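Local coordinates for protein glucose 1-dehydrogenase (Haloferax mediterranei, PDB 2B5W) that catalyses the zinc-dependent oxidation of D-glucose to D-glucono-1,5-lactone with NADP+, its preferred cofactor, or NAD+, and also accepts several other aldoses, at residues P173-V178 / E241-I246; V30-V35 / E126-P131. The protein carries 1 engineered substitution. All coordinates share one frame; numbering follows the deposited sequence.

From the N terminus the chain reaches contact 2 first. Strand 27-37 meets strand 127-131 there, after 90 residues that hold H63, E64 and the engineered C38, which bind zinc here. That pairing closes the loop within the GroES-like catalytic domain. The chain then moves on to the nucleotide-binding domain. Contact 1 closes a second loop of 62 residues, from the first strand of the parallel sheet to its neighbour, strand 243-248. The two loops follow one another; they neither nest nor cross. The contacts lie on opposite sides of the chain's centre, about 21 Å apart at their nearest atoms. Each ties together a sheet of its own domain.

Contact 1 of 2, residues P173-V178 / E241-I246. With K (potassium ion), chain E.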
ATOM      1  N   PRO A 173     -13.611  -8.645   1.790  1.00 18.45           N
ATOM      2  CA  PRO A 173     -13.732  -7.992   3.090  1.00 19.87           C
ATOM      3  C   PRO A 173     -15.157  -7.937   3.607  1.00 18.39           C
ATOM      4  O   PRO A 173     -16.119  -7.941   2.819  1.00 20.70           O
ATOM      5  CB  PRO A 173     -13.248  -6.575   2.805  1.00 21.63           C
ATOM      6  CG  PRO A 173     -13.568  -6.346   1.350  1.00 20.90           C
ATOM      7  CD  PRO A 173     -13.397  -7.658   0.713  1.00 20.22           C
ATOM      8  N   SER A 174     -15.273  -7.885   4.919  1.00 18.49           N
ATOM      9  CA  SER A 174     -16.585  -7.767   5.581  1.00 19.07           C
ATOM     10  C   SER A 174     -16.756  -6.546   6.444  1.00 19.69           C
ATOM     11  O   SER A 174     -17.894  -6.111   6.630  1.00 20.01           O
ATOM     12  CB  SER A 174     -16.859  -9.010   6.429  1.00 22.31           C
ATOM     13  OG  SER A 174     -16.909 -10.128   5.586  1.00 31.00           O
ATOM     14  N   SER A 175     -15.681  -6.003   7.006  1.00 16.06           N
ATOM     15  CA  SER A 175     -15.759  -4.841   7.882  1.00 17.54           C
ATOM     16  C   SER A 175     -15.054  -3.648   7.280  1.00 18.00           C
ATOM     17  O   SER A 175     -13.972  -3.779   6.694  1.00 18.38           O
ATOM     18  CB  SER A 175     -15.207  -5.140   9.291  1.00 21.57           C
ATOM     19  OG  SER A 175     -13.883  -5.679   9.228  1.00 20.07           O
ATOM     20  N   ALA A 176     -15.633  -2.461   7.481  1.00 18.34           N
ATOM     21  CA  ALA A 176     -15.015  -1.211   7.057  1.00 18.26           C
ATOM     22  C   ALA A 176     -15.185  -0.123   8.090  1.00 17.48           C
ATOM     23  O   ALA A 176     -16.231  -0.071   8.749  1.00 18.96           O
ATOM     24  CB  ALA A 176     -15.639  -0.786   5.720  1.00 18.14           C
ATOM     25  N   PHE A 177     -14.190   0.749   8.224  1.00 16.49           N
ATOM     26  CA  PHE A 177     -14.091   1.726   9.307  1.00 17.35           C
ATOM     27  C   PHE A 177     -13.605   3.025   8.658  1.00 18.01           C
ATOM     28  O   PHE A 177     -12.473   3.126   8.135  1.00 17.87           O
ATOM     29  CB  PHE A 177     -13.079   1.191  10.320  1.00 17.02           C
ATOM     30  CG  PHE A 177     -12.885   2.006  11.589  1.00 18.36           C
ATOM     31  CD1 PHE A 177     -13.856   2.867  12.057  1.00 19.57           C
ATOM     32  CD2 PHE A 177     -11.747   1.793  12.382  1.00 19.32           C
ATOM     33  CE1 PHE A 177     -13.713   3.533  13.274  1.00 19.75           C
ATOM     34  CE2 PHE A 177     -11.573   2.481  13.573  1.00 19.40           C
ATOM     35  CZ  PHE A 177     -12.584   3.344  14.041  1.00 19.37           C
ATOM     36  N   VAL A 178     -14.453   4.028   8.700  1.00 17.17           N
ATOM     37  CA  VAL A 178     -14.116   5.335   8.193  1.00 14.36           C
ATOM     38  C   VAL A 178     -13.680   6.152   9.396  1.00 20.19           C
ATOM     39  O   VAL A 178     -14.384   6.224  10.395  1.00 18.52           O
ATOM     40  CB  VAL A 178     -15.349   6.012   7.547  1.00 14.91           C
ATOM     41  CG1 VAL A 178     -15.052   7.452   7.180  1.00 16.56           C
ATOM     42  CG2 VAL A 178     -15.853   5.216   6.348  1.00 16.62           C
ATOM     43  N   GLU A 241     -14.180  -5.016  16.373  1.00 23.36           N
ATOM     44  CA  GLU A 241     -13.533  -6.078  15.606  1.00 22.48           C
ATOM     45  C   GLU A 241     -12.411  -5.486  14.749  1.00 20.90           C
ATOM     46  O   GLU A 241     -12.303  -4.272  14.602  1.00 21.71           O
ATOM     47  CB  GLU A 241     -14.527  -6.782  14.683  1.00 21.78           C
ATOM     48  CG  GLU A 241     -15.167  -5.873  13.636  1.00 22.97           C
ATOM     49  CD  GLU A 241     -16.172  -6.582  12.753  1.00 21.49           C
ATOM     50  OE1 GLU A 241     -15.891  -7.667  12.196  1.00 23.52           O
ATOM     51  OE2 GLU A 241     -17.309  -6.068  12.617  1.00 23.38           O
ATOM     52  N   GLN A 242     -11.566  -6.348  14.209  1.00 23.85           N
ATOM     53  CA  GLN A 242     -10.558  -5.889  13.255  1.00 19.91           C
ATOM     54  C   GLN A 242     -11.251  -5.487  11.971  1.00 19.70           C
ATOM     55  O   GLN A 242     -12.238  -6.101  11.567  1.00 20.44           O
ATOM     56  CB  GLN A 242      -9.579  -7.011  12.935  1.00 24.82           C
ATOM     57  CG  GLN A 242      -9.003  -7.728  14.135  1.00 30.63           C
ATOM     58  CD  GLN A 242      -8.153  -8.888  13.687  1.00 37.12           C
ATOM     59  OE1 GLN A 242      -8.641  -9.989  13.433  1.00 52.57           O
ATOM     60  NE2 GLN A 242      -6.907  -8.614  13.505  1.00 32.56           N
ATOM     61  N   MET A 243     -10.669  -4.510  11.290  1.00 19.03           N
ATOM     62  CA  MET A 243     -11.340  -3.853  10.168  1.00 21.67           C
ATOM     63  C   MET A 243     -10.612  -4.234   8.881  1.00 18.77           C
ATOM     64  O   MET A 243      -9.401  -3.980   8.726  1.00 20.05           O
ATOM     65  CB  MET A 243     -11.331  -2.348  10.375  1.00 19.54           C
ATOM     66  CG  MET A 243     -11.982  -1.864  11.681  1.00 19.18           C
ATOM     67  SD  MET A 243     -13.682  -2.306  11.677  1.00 19.44           S
ATOM     68  CE  MET A 243     -14.146  -1.861  13.411  1.00 22.71           C
ATOM     69  N   ASP A 244     -11.310  -4.865   7.948  1.00 17.84           N
ATOM     70  CA  ASP A 244     -10.707  -5.226   6.669  1.00 16.63           C
ATOM     71  C   ASP A 244     -10.289  -4.027   5.847  1.00 19.25           C
ATOM     72  O   ASP A 244      -9.270  -4.093   5.122  1.00 18.23           O
ATOM     73  CB  ASP A 244     -11.641  -6.070   5.859  1.00 17.26           C
ATOM     74  CG  ASP A 244     -11.962  -7.365   6.521  1.00 23.01           C
ATOM     75  OD1 ASP A 244     -11.008  -8.114   6.847  1.00 20.64           O
ATOM     76  OD2 ASP A 244     -13.137  -7.722   6.751  1.00 19.25           O
ATOM     77  N   PHE A 245     -11.052  -2.948   5.937  1.00 17.31           N
ATOM     78  CA  PHE A 245     -10.788  -1.747   5.162  1.00 16.45           C
ATOM     79  C   PHE A 245     -10.906  -0.556   6.092  1.00 19.38           C
ATOM     80  O   PHE A 245     -11.889  -0.456   6.839  1.00 19.65           O
ATOM     81  CB  PHE A 245     -11.764  -1.571   3.998  1.00 17.71           C
ATOM     82  CG  PHE A 245     -11.481  -0.353   3.198  1.00 14.91           C
ATOM     83  CD1 PHE A 245     -10.221  -0.164   2.635  1.00 16.26           C
ATOM     84  CD2 PHE A 245     -12.409   0.659   3.042  1.00 17.64           C
ATOM     85  CE1 PHE A 245      -9.941   0.958   1.940  1.00 17.75           C
ATOM     86  CE2 PHE A 245     -12.110   1.775   2.333  1.00 18.17           C
ATOM     87  CZ  PHE A 245     -10.852   1.924   1.802  1.00 16.10           C
ATOM     88  N   ILE A 246      -9.898   0.298   6.105  1.00 17.67           N
ATOM     89  CA  ILE A 246      -9.964   1.572   6.808  1.00 19.19           C
ATOM     90  C   ILE A 246      -9.772   2.720   5.832  1.00 17.86           C
ATOM     91  O   ILE A 246      -8.897   2.673   4.973  1.00 17.57           O
ATOM     92  CB  ILE A 246      -8.910   1.601   7.936  1.00 18.80           C
ATOM     93  CG1 ILE A 246      -9.272   0.543   8.974  1.00 16.84           C
ATOM     94  CG2 ILE A 246      -8.823   3.003   8.535  1.00 18.69           C
ATOM     95  CD1 ILE A 246      -8.266   0.411  10.131  1.00 20.69           C
TER
HETATM   96  K     K E 902     -17.993  -9.133   1.371  1.00 23.42           K
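P173 meets D244 through their CB atoms, 3.5 Å apart. P173 O binds a potassium ion at 2.6 Å; D172, K197 and G198 complete the protein ligands. The amides of S174 and S175 both give hydrogen bonds to D244 OD2. The bond from S174 N to D244 OD2 is 2.8 Å long and comes from above the carboxylate plane. S175 N approaches on the anti side, closer to that plane. Two amide donors thus grip one oxygen, OD2, and limit the rotation of the carboxylate. S175 OG lies between its own backbone N and carbonyl carbon (chi1 54°). From there S175 OG donates to Q242 O at 2.9 Å and accepts from D244 N. A176 pairs with F245 and F177 with I246, both parallel; F245 N bonds to S175 O, and F177 N bonds to F245 O. F177 CB packs on M243 CG at 3.5 Å, and M243 SD lies obliquely to the ring in a Met-aromatic contact. These are two central strands of the Rossmann-type sheet. Strand 201-206 flanks 175-179 on its other edge, with Y203 and L205 against F177. Helix 183-194 packs on V178 and F245.

Contact 2 of 2, residues V30-V35 / E126-P131; sequences VRTLRV and EFFTSP
V30 lies over one face of the F128 ring, where two strands of the GroES-like catalytic domain pair antiparallel. V30 CB sits 3.9 Å from the centroid of the F128 ring and 15° off the ring normal, a CH-pi contact offset toward the rim. V30 CG1 reaches F128 CZ at 3.6 Å. The ring gets there because F128 CG stands between its backbone N and carbonyl carbon (chi1 65°), which brings its end closer to strand 27-37.

T32 meets the same ring differently. T32 OG1 lies in the ring plane at the edge, 3.2 Å from F128 CD1. This hydroxyl is hydrogen-bonded to S125 O. V30 and T32 therefore touch the ring on a face and at an edge. With an alanine at F128, V30 is likely to lose its aromatic partner and a gap would probably open beside T32 OG1.

R31 and F127 share the other side of the sheet. R31 CB lies 3.8 Å from F127 CE1, and the two side chains slant across each other. R31 CB and CG do the touching, while the chain bends further out and the guanidinium turns away from F127. There R31 NH2 bonds to T356 O and S355 OG. A different arginine, R20, makes a cation-pi contact with F127.

The backbone holds both pairs in register. V30 and F128 are a hydrogen-bonded pair and exchange two bonds; R31 and F127 are a non-hydrogen-bonded pair. The short axes make an angle of 123°, well short of antiparallel, and no contact between the two segments follows T32 along strand 27-37. A last bond joins T32 N to E126 O at 2.9 Å, with the donor above the carbonyl plane.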
ATOM      1  N   VAL A  30     -19.376  27.929 -19.120  1.00 19.84           N
ATOM      2  CA  VAL A  30     -20.322  27.295 -18.215  1.00 17.52           C
ATOM      3  C   VAL A  30     -20.908  28.356 -17.287  1.00 17.76           C
ATOM      4  O   VAL A  30     -20.182  29.161 -16.687  1.00 17.74           O
ATOM      5  CB  VAL A  30     -19.599  26.227 -17.372  1.00 18.18           C
ATOM      6  CG1 VAL A  30     -20.634  25.501 -16.444  1.00 17.40           C
ATOM      7  CG2 VAL A  30     -18.780  25.245 -18.237  1.00 20.65           C
ATOM      8  N   ARG A  31     -22.224  28.318 -17.096  1.00 16.95           N
ATOM      9  CA  ARG A  31     -22.885  29.087 -16.062  1.00 16.73           C
ATOM     10  C   ARG A  31     -22.934  28.253 -14.800  1.00 18.16           C
ATOM     11  O   ARG A  31     -23.519  27.172 -14.788  1.00 17.51           O
ATOM     12  CB  ARG A  31     -24.300  29.481 -16.477  1.00 18.26           C
ATOM     13  CG  ARG A  31     -25.048  30.230 -15.424  1.00 21.85           C
ATOM     14  CD  ARG A  31     -26.377  30.854 -15.909  1.00 24.70           C
ATOM     15  NE  ARG A  31     -27.227  30.009 -16.768  1.00 24.87           N
ATOM     16  CZ  ARG A  31     -28.147  29.172 -16.349  1.00 28.71           C
ATOM     17  NH1 ARG A  31     -28.902  28.545 -17.234  1.00 34.13           N
ATOM     18  NH2 ARG A  31     -28.337  28.936 -15.068  1.00 30.49           N
ATOM     19  N   THR A  32     -22.364  28.786 -13.729  1.00 17.17           N
ATOM     20  CA  THR A  32     -22.333  28.076 -12.447  1.00 15.08           C
ATOM     21  C   THR A  32     -23.714  27.926 -11.841  1.00 15.66           C
ATOM     22  O   THR A  32     -24.479  28.893 -11.765  1.00 17.16           O
ATOM     23  CB  THR A  32     -21.421  28.814 -11.490  1.00 16.43           C
ATOM     24  OG1 THR A  32     -20.145  28.958 -12.129  1.00 17.65           O
ATOM     25  CG2 THR A  32     -21.204  28.038 -10.224  1.00 17.26           C
ATOM     26  N   LEU A  33     -24.044  26.702 -11.421  1.00 14.87           N
ATOM     27  CA  LEU A  33     -25.309  26.427 -10.722  1.00 15.27           C
ATOM     28  C   LEU A  33     -25.020  26.471  -9.219  1.00 17.16           C
ATOM     29  O   LEU A  33     -25.472  27.371  -8.534  1.00 17.17           O
ATOM     30  CB  LEU A  33     -25.914  25.079 -11.142  1.00 14.55           C
ATOM     31  CG  LEU A  33     -26.350  25.049 -12.595  1.00 15.32           C
ATOM     32  CD1 LEU A  33     -26.535  23.603 -13.011  1.00 18.95           C
ATOM     33  CD2 LEU A  33     -27.628  25.804 -12.804  1.00 18.35           C
ATOM     34  N   ARG A  34     -24.255  25.498  -8.701  1.00 14.36           N
ATOM     35  CA  ARG A  34     -23.910  25.404  -7.274  1.00 15.31           C
ATOM     36  C   ARG A  34     -22.471  25.000  -7.092  1.00 14.71           C
ATOM     37  O   ARG A  34     -21.923  24.267  -7.912  1.00 16.86           O
ATOM     38  CB  ARG A  34     -24.805  24.382  -6.563  1.00 15.25           C
ATOM     39  CG  ARG A  34     -26.253  24.829  -6.450  1.00 18.51           C
ATOM     40  CD  ARG A  34     -27.182  23.695  -6.027  1.00 18.29           C
ATOM     41  NE  ARG A  34     -28.503  24.237  -5.753  1.00 17.45           N
ATOM     42  CZ  ARG A  34     -29.376  23.646  -4.988  1.00 17.49           C
ATOM     43  NH1 ARG A  34     -29.135  22.443  -4.498  1.00 17.22           N
ATOM     44  NH2 ARG A  34     -30.544  24.260  -4.726  1.00 21.17           N
ATOM     45  N   VAL A  35     -21.847  25.464  -6.017  1.00 14.10           N
ATOM     46  CA  VAL A  35     -20.484  25.088  -5.671  1.00 15.76           C
ATOM     47  C   VAL A  35     -20.454  24.717  -4.207  1.00 18.04           C
ATOM     48  O   VAL A  35     -20.919  25.465  -3.347  1.00 15.32           O
ATOM     49  CB  VAL A  35     -19.467  26.216  -5.943  1.00 15.78           C
ATOM     50  CG1 VAL A  35     -18.064  25.727  -5.694  1.00 17.47           C
ATOM     51  CG2 VAL A  35     -19.628  26.747  -7.329  1.00 16.43           C
ATOM     52  N   GLU A 126     -20.039  33.519 -11.280  1.00 19.40           N
ATOM     53  CA  GLU A 126     -21.255  33.256 -12.018  1.00 17.03           C
ATOM     54  C   GLU A 126     -21.032  32.427 -13.271  1.00 17.30           C
ATOM     55  O   GLU A 126     -21.922  31.698 -13.679  1.00 18.23           O
ATOM     56  CB  GLU A 126     -21.982  34.577 -12.326  1.00 20.47           C
ATOM     57  CG  GLU A 126     -22.446  35.250 -11.047  1.00 28.10           C
ATOM     58  CD  GLU A 126     -23.214  36.532 -11.270  1.00 38.59           C
ATOM     59  OE1 GLU A 126     -22.586  37.560 -11.593  1.00 24.21           O
ATOM     60  OE2 GLU A 126     -24.448  36.515 -11.077  1.00 41.93           O
ATOM     61  N   PHE A 127     -19.853  32.559 -13.871  1.00 18.45           N
ATOM     62  CA  PHE A 127     -19.445  31.808 -15.063  1.00 18.14           C
ATOM     63  C   PHE A 127     -18.010  31.342 -14.909  1.00 17.57           C
ATOM     64  O   PHE A 127     -17.204  31.948 -14.206  1.00 19.55           O
ATOM     65  CB  PHE A 127     -19.550  32.637 -16.347  1.00 19.41           C
ATOM     66  CG  PHE A 127     -20.930  33.099 -16.657  1.00 19.09           C
ATOM     67  CD1 PHE A 127     -21.763  32.378 -17.510  1.00 22.25           C
ATOM     68  CD2 PHE A 127     -21.429  34.242 -16.042  1.00 21.83           C
ATOM     69  CE1 PHE A 127     -23.053  32.810 -17.758  1.00 22.44           C
ATOM     70  CE2 PHE A 127     -22.717  34.662 -16.279  1.00 23.13           C
ATOM     71  CZ  PHE A 127     -23.529  33.958 -17.140  1.00 26.28           C
ATOM     72  N   PHE A 128     -17.690  30.232 -15.576  1.00 18.50           N
ATOM     73  CA  PHE A 128     -16.318  29.790 -15.711  1.00 17.60           C
ATOM     74  C   PHE A 128     -16.127  29.072 -17.053  1.00 16.41           C
ATOM     75  O   PHE A 128     -17.108  28.663 -17.689  1.00 18.75           O
ATOM     76  CB  PHE A 128     -15.873  28.909 -14.516  1.00 19.74           C
ATOM     77  CG  PHE A 128     -16.587  27.589 -14.389  1.00 18.15           C
ATOM     78  CD1 PHE A 128     -17.750  27.480 -13.628  1.00 17.90           C
ATOM     79  CD2 PHE A 128     -16.104  26.464 -15.036  1.00 18.73           C
ATOM     80  CE1 PHE A 128     -18.405  26.248 -13.496  1.00 19.48           C
ATOM     81  CE2 PHE A 128     -16.758  25.223 -14.926  1.00 19.81           C
ATOM     82  CZ  PHE A 128     -17.897  25.118 -14.174  1.00 17.24           C
ATOM     83  N   THR A 129     -14.873  28.949 -17.466  1.00 18.08           N
ATOM     84  CA  THR A 129     -14.525  28.133 -18.589  1.00 18.42           C
ATOM     85  C   THR A 129     -13.779  26.904 -18.168  1.00 18.02           C
ATOM     86  O   THR A 129     -13.185  26.849 -17.101  1.00 20.62           O
ATOM     87  CB  THR A 129     -13.666  28.921 -19.582  1.00 17.66           C
ATOM     88  OG1 THR A 129     -12.485  29.421 -18.922  1.00 20.31           O
ATOM     89  CG2 THR A 129     -14.449  30.148 -20.083  1.00 20.57           C
ATOM     90  N   SER A 130     -13.748  25.904 -19.049  1.00 19.06           N
ATOM     91  CA  SER A 130     -12.832  24.773 -18.891  1.00 17.35           C
ATOM     92  C   SER A 130     -12.711  24.008 -20.186  1.00 16.34           C
ATOM     93  O   SER A 130     -13.656  23.995 -20.972  1.00 18.31           O
ATOM     94  CB  SER A 130     -13.313  23.762 -17.808  1.00 18.23           C
ATOM     95  OG  SER A 130     -12.979  24.217 -16.487  1.00 19.42           O
ATOM     96  N   PRO A 131     -11.548  23.380 -20.407  1.00 18.29           N
ATOM     97  CA  PRO A 131     -11.396  22.454 -21.531  1.00 19.27           C
ATOM     98  C   PRO A 131     -12.540  21.434 -21.484  1.00 23.63           C
ATOM     99  O   PRO A 131     -12.905  20.944 -20.405  1.00 19.69           O
ATOM    100  CB  PRO A 131     -10.038  21.794 -21.261  1.00 21.04           C
ATOM    101  CG  PRO A 131      -9.269  22.863 -20.515  1.00 21.43           C
ATOM    102  CD  PRO A 131     -10.321  23.446 -19.599  1.00 19.85           C
TER